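Local coordinates for leucine-rich-repeat protein (Methanosarcina barkeri, PDB 4WNR), which is a Roco protein whose Roc G-domain binds GDP and magnesium, probably also GTP, and which is predicted to have serine/threonine kinase activity, at residues K43-K54 with S115-R125. Numbering follows the deposited sequence.
With GDP (guanosine-5'-diphosphate), chain B.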
loop_
_atom_site.group_PDB
_atom_site.type_symbol
_atom_site.label_atom_id
_atom_site.label_comp_id
_atom_site.label_asym_id
_atom_site.label_seq_id
_atom_site.Cartn_x
_atom_site.Cartn_y
_atom_site.Cartn_z
ATOM N N LYS A 43 0.955 -8.680 -2.209
ATOM C CA LYS A 43 1.480 -7.392 -1.771
ATOM C C LYS A 43 1.884 -7.499 -0.304
ATOM O O LYS A 43 1.083 -7.913 0.533
ATOM C CB LYS A 43 0.442 -6.282 -1.955
ATOM C CG LYS A 43 0.986 -4.889 -1.668
ATOM C CD LYS A 43 0.067 -3.788 -2.175
ATOM C CE LYS A 43 -1.185 -3.666 -1.327
ATOM N NZ LYS A 43 -2.095 -2.601 -1.831
ATOM N N VAL A 44 3.131 -7.143 -0.006
ATOM C CA VAL A 44 3.636 -7.149 1.366
ATOM C C VAL A 44 3.788 -5.707 1.842
ATOM O O VAL A 44 4.485 -4.908 1.214
ATOM C CB VAL A 44 4.980 -7.898 1.481
ATOM C CG1 VAL A 44 5.518 -7.833 2.904
ATOM C CG2 VAL A 44 4.811 -9.349 1.061
ATOM N N LEU A 45 3.140 -5.388 2.958
ATOM C CA LEU A 45 3.088 -4.021 3.470
ATOM C C LEU A 45 3.933 -3.859 4.730
ATOM O O LEU A 45 3.586 -4.385 5.789
ATOM C CB LEU A 45 1.637 -3.633 3.763
ATOM C CG LEU A 45 0.737 -3.526 2.526
ATOM C CD1 LEU A 45 -0.722 -3.754 2.883
ATOM C CD2 LEU A 45 0.916 -2.180 1.837
ATOM N N LEU A 46 5.045 -3.135 4.603
ATOM C CA LEU A 46 5.884 -2.783 5.748
ATOM C C LEU A 46 5.209 -1.639 6.500
ATOM O O LEU A 46 5.104 -0.531 5.981
ATOM C CB LEU A 46 7.289 -2.357 5.297
ATOM C CG LEU A 46 8.310 -3.420 4.861
ATOM C CD1 LEU A 46 8.702 -4.319 6.024
ATOM C CD2 LEU A 46 7.800 -4.245 3.690
ATOM N N VAL A 47 4.732 -1.914 7.709
ATOM C CA VAL A 47 4.048 -0.898 8.517
ATOM C C VAL A 47 4.636 -0.806 9.923
ATOM O O VAL A 47 5.281 -1.736 10.406
ATOM C CB VAL A 47 2.525 -1.140 8.595
ATOM C CG1 VAL A 47 1.892 -0.940 7.227
ATOM C CG2 VAL A 47 2.207 -2.528 9.135
ATOM N N GLY A 48 4.401 0.333 10.566
ATOM C CA GLY A 48 4.991 0.641 11.871
ATOM C C GLY A 48 5.405 2.099 11.946
ATOM O O GLY A 48 5.384 2.807 10.937
ATOM N N ASP A 49 5.793 2.545 13.141
ATOM C CA ASP A 49 6.182 3.943 13.362
ATOM C C ASP A 49 7.426 4.324 12.571
ATOM O O ASP A 49 8.211 3.462 12.172
ATOM C CB ASP A 49 6.437 4.212 14.848
ATOM C CG ASP A 49 5.168 4.191 15.678
ATOM O OD1 ASP A 49 4.113 4.638 15.181
ATOM O OD2 ASP A 49 5.229 3.735 16.838
ATOM N N GLY A 50 7.594 5.625 12.350
ATOM C CA GLY A 50 8.776 6.147 11.670
ATOM C C GLY A 50 10.033 5.878 12.478
ATOM O O GLY A 50 10.000 5.891 13.708
ATOM N N GLU A 51 11.136 5.627 11.775
ATOM C CA GLU A 51 12.426 5.291 12.396
ATOM C C GLU A 51 12.326 4.076 13.329
ATOM O O GLU A 51 12.886 4.073 14.423
ATOM C CB GLU A 51 13.005 6.503 13.140
ATOM C CG GLU A 51 13.182 7.734 12.264
ATOM C CD GLU A 51 13.785 8.914 13.005
ATOM O OE1 GLU A 51 13.871 8.867 14.253
ATOM O OE2 GLU A 51 14.165 9.897 12.332
ATOM N N ALA A 52 11.609 3.050 12.878
ATOM C CA ALA A 52 11.440 1.807 13.636
ATOM C C ALA A 52 12.323 0.684 13.095
ATOM O O ALA A 52 12.868 -0.107 13.867
ATOM C CB ALA A 52 9.983 1.375 13.619
ATOM N N GLY A 53 12.450 0.617 11.771
ATOM C CA GLY A 53 13.248 -0.419 11.107
ATOM C C GLY A 53 12.671 -0.992 9.822
ATOM O O GLY A 53 13.097 -2.064 9.389
ATOM N N LYS A 54 11.725 -0.289 9.200
ATOM C CA LYS A 54 10.987 -0.822 8.051
ATOM C C LYS A 54 11.845 -0.882 6.793
ATOM O O LYS A 54 11.912 -1.915 6.129
ATOM C CB LYS A 54 9.744 0.024 7.776
ATOM C CG LYS A 54 8.763 0.093 8.936
ATOM C CD LYS A 54 7.466 0.796 8.551
ATOM C CE LYS A 54 7.662 2.266 8.204
ATOM N NZ LYS A 54 8.228 3.061 9.332
ATOM N N SER A 115 -3.639 -9.576 1.459
ATOM C CA SER A 115 -2.242 -9.152 1.410
ATOM C C SER A 115 -1.490 -9.780 2.583
ATOM O O SER A 115 -2.026 -10.653 3.263
ATOM C CB SER A 115 -2.163 -7.624 1.480
ATOM O OG SER A 115 -2.955 -7.023 0.469
ATOM N N LEU A 116 -0.248 -9.354 2.799
ATOM C CA LEU A 116 0.515 -9.746 3.988
ATOM C C LEU A 116 1.127 -8.508 4.637
ATOM O O LEU A 116 1.593 -7.598 3.947
ATOM C CB LEU A 116 1.604 -10.758 3.630
ATOM C CG LEU A 116 2.316 -11.426 4.815
ATOM C CD1 LEU A 116 2.577 -12.900 4.533
ATOM C CD2 LEU A 116 3.616 -10.716 5.170
ATOM N N TYR A 117 1.121 -8.482 5.967
ATOM C CA TYR A 117 1.612 -7.336 6.727
ATOM C C TYR A 117 2.837 -7.695 7.556
ATOM O O TYR A 117 2.891 -8.761 8.169
ATOM C CB TYR A 117 0.510 -6.796 7.642
ATOM C CG TYR A 117 -0.565 -6.037 6.902
ATOM C CD1 TYR A 117 -1.587 -6.710 6.238
ATOM C CD2 TYR A 117 -0.556 -4.646 6.857
ATOM C CE1 TYR A 117 -2.573 -6.016 5.553
ATOM C CE2 TYR A 117 -1.537 -3.944 6.177
ATOM C CZ TYR A 117 -2.544 -4.632 5.528
ATOM O OH TYR A 117 -3.514 -3.932 4.851
ATOM N N ILE A 118 3.817 -6.796 7.557
ATOM C CA ILE A 118 4.988 -6.905 8.425
ATOM C C ILE A 118 5.006 -5.699 9.362
ATOM O O ILE A 118 5.284 -4.576 8.936
ATOM C CB ILE A 118 6.297 -6.976 7.610
ATOM C CG1 ILE A 118 6.318 -8.250 6.760
ATOM C CG2 ILE A 118 7.509 -6.942 8.534
ATOM C CD1 ILE A 118 7.436 -8.300 5.741
ATOM N N LEU A 119 4.691 -5.941 10.632
ATOM C CA LEU A 119 4.672 -4.890 11.650
ATOM C C LEU A 119 6.040 -4.777 12.320
ATOM O O LEU A 119 6.451 -5.677 13.049
ATOM C CB LEU A 119 3.593 -5.180 12.699
ATOM C CG LEU A 119 3.484 -4.219 13.889
ATOM C CD1 LEU A 119 3.311 -2.778 13.433
ATOM C CD2 LEU A 119 2.334 -4.635 14.793
ATOM N N VAL A 120 6.735 -3.671 12.066
ATOM C CA VAL A 120 8.050 -3.424 12.661
ATOM C C VAL A 120 7.914 -2.544 13.904
ATOM O O VAL A 120 7.272 -1.493 13.863
ATOM C CB VAL A 120 9.014 -2.754 11.665
ATOM C CG1 VAL A 120 10.424 -2.700 12.240
ATOM C CG2 VAL A 120 9.017 -3.499 10.338
ATOM N N LEU A 121 8.532 -2.982 14.999
ATOM C CA LEU A 121 8.465 -2.283 16.283
ATOM C C LEU A 121 9.857 -2.051 16.860
ATOM O O LEU A 121 10.838 -2.634 16.397
ATOM C CB LEU A 121 7.641 -3.096 17.283
ATOM C CG LEU A 121 6.211 -3.456 16.879
ATOM C CD1 LEU A 121 5.629 -4.460 17.861
ATOM C CD2 LEU A 121 5.335 -2.214 16.796
ATOM N N ASP A 122 9.928 -1.194 17.874
ATOM C CA ASP A 122 11.164 -0.967 18.630
ATOM C C ASP A 122 10.864 -0.550 20.072
ATOM O O ASP A 122 9.723 -0.229 20.411
ATOM C CB ASP A 122 12.056 0.071 17.937
ATOM C CG ASP A 122 11.410 1.437 17.840
ATOM O OD1 ASP A 122 10.164 1.514 17.790
ATOM O OD2 ASP A 122 12.155 2.438 17.805
ATOM N N SER A 123 11.901 -0.551 20.905
ATOM C CA SER A 123 11.748 -0.336 22.348
ATOM C C SER A 123 11.373 1.098 22.718
ATOM O O SER A 123 10.450 1.313 23.507
ATOM C CB SER A 123 13.033 -0.731 23.082
ATOM O OG SER A 123 14.149 -0.024 22.567
ATOM N N ARG A 124 12.084 2.067 22.143
ATOM C CA ARG A 124 11.937 3.484 22.512
ATOM C C ARG A 124 10.476 3.923 22.645
ATOM O O ARG A 124 10.109 4.589 23.615
ATOM C CB ARG A 124 12.673 4.387 21.514
ATOM C CG ARG A 124 14.191 4.324 21.638
ATOM C CD ARG A 124 14.871 5.538 21.021
ATOM N NE ARG A 124 14.829 5.527 19.559
ATOM C CZ ARG A 124 15.642 4.818 18.775
ATOM N NH1 ARG A 124 16.580 4.027 19.291
ATOM N NH2 ARG A 124 15.513 4.895 17.457
ATOM N N ARG A 125 9.653 3.545 21.671
ATOM C CA ARG A 125 8.215 3.794 21.737
ATOM C C ARG A 125 7.548 2.657 22.509
ATOM O O ARG A 125 7.355 1.561 21.980
ATOM C CB ARG A 125 7.627 3.929 20.332
ATOM C CG ARG A 125 8.192 5.115 19.566
ATOM C CD ARG A 125 7.780 5.109 18.104
ATOM N NE ARG A 125 8.636 5.986 17.307
ATOM C CZ ARG A 125 9.875 5.692 16.912
ATOM N NH1 ARG A 125 10.440 4.530 17.234
ATOM N NH2 ARG A 125 10.562 6.572 16.193
HETATM P PB GDP B . 12.035 3.647 8.796
HETATM O O1B GDP B . 11.963 2.476 9.896
HETATM O O2B GDP B . 11.347 3.042 7.477
HETATM O O3B GDP B . 11.337 4.870 9.254
HETATM O O3A GDP B . 13.561 3.909 8.354
HETATM P PA GDP B . 14.836 3.227 9.058
HETATM O O1A GDP B . 14.603 1.811 9.400
HETATM O O2A GDP B . 15.998 3.381 7.953
HETATM O "O5'" GDP B . 15.267 4.172 10.290
HETATM C "C5'" GDP B . 15.700 3.605 11.487
HETATM C "C4'" GDP B . 17.054 4.240 11.869
HETATM O "O4'" GDP B . 17.671 3.404 12.870
HETATM C "C3'" GDP B . 18.056 4.288 10.716
HETATM O "O3'" GDP B . 19.038 5.302 10.968
HETATM C "C2'" GDP B . 18.686 2.918 10.751
HETATM O "O2'" GDP B . 20.046 2.971 10.288
HETATM C "C1'" GDP B . 18.655 2.547 12.228
HETATM N N9 GDP B . 18.299 1.112 12.453
HETATM C C8 GDP B . 17.411 0.361 11.802
HETATM N N7 GDP B . 17.420 -0.854 12.335
HETATM C C5 GDP B . 18.311 -0.867 13.321
HETATM C C6 GDP B . 18.687 -1.841 14.152
HETATM O O6 GDP B . 18.187 -2.962 14.089
HETATM N N1 GDP B . 19.664 -1.581 15.115
HETATM C C2 GDP B . 20.221 -0.299 15.177
HETATM N N2 GDP B . 21.155 -0.017 16.080
HETATM N N3 GDP B . 19.802 0.640 14.313
HETATM C C4 GDP B . 18.857 0.355 13.396
#
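Val120 of strand 116-121 packs under the phosphate loop, which leaves strand 43-47, wraps the beta-phosphate of GDP and returns over Val120 at Gly53 and Lys54. Val120 CG1, anti to the backbone N (chi1 -172°), lies against Gly53 C, and Val120 CG2 meets Lys54 CG at 3.9 Å. A CB on Gly48 would clash with Val120 O, and one on Gly53 would crowd Val120 CG1; the backbone angles of both also call for glycine. Behind the loop, strands 43-47 and 116-121 run parallel, and five backbone hydrogen bonds join them, from Leu116 N to Lys43 O through to Val120 N to Val47 O. On one face the side chains of Val44 and Ile118 cross, Val44 CG1 meeting Ile118 CD1 at 3.5 Å, with helix 186-198 packed over Val44, Leu116 and Ile118. On the other, Leu45 CD1 lies alongside the Tyr117 ring, and Val47 CG2 comes to the ring edge; helix 129-140 covers Val47 and Tyr117. Lys54, bent at chi3 and chi4, turns its NZ back across the loop to Asp49 O (2.9 Å), the donor standing above the carbonyl plane, with a weaker bond to Gly48 O. With an alanine at Lys54 the amino group is gone, and the Gly48 and Asp49 carbonyls would probably lose this donor and the beta-phosphate a nearby positive charge. Backbone amides grip that phosphate: Glu51 N reaches GDP O3B, while Gly53 N (2.7 Å) and Lys54 N share GDP O1B. Strand, glycine-rich loop and helix start make the P-loop (Walker A motif) of a Ras-like G-domain, here the Roc domain.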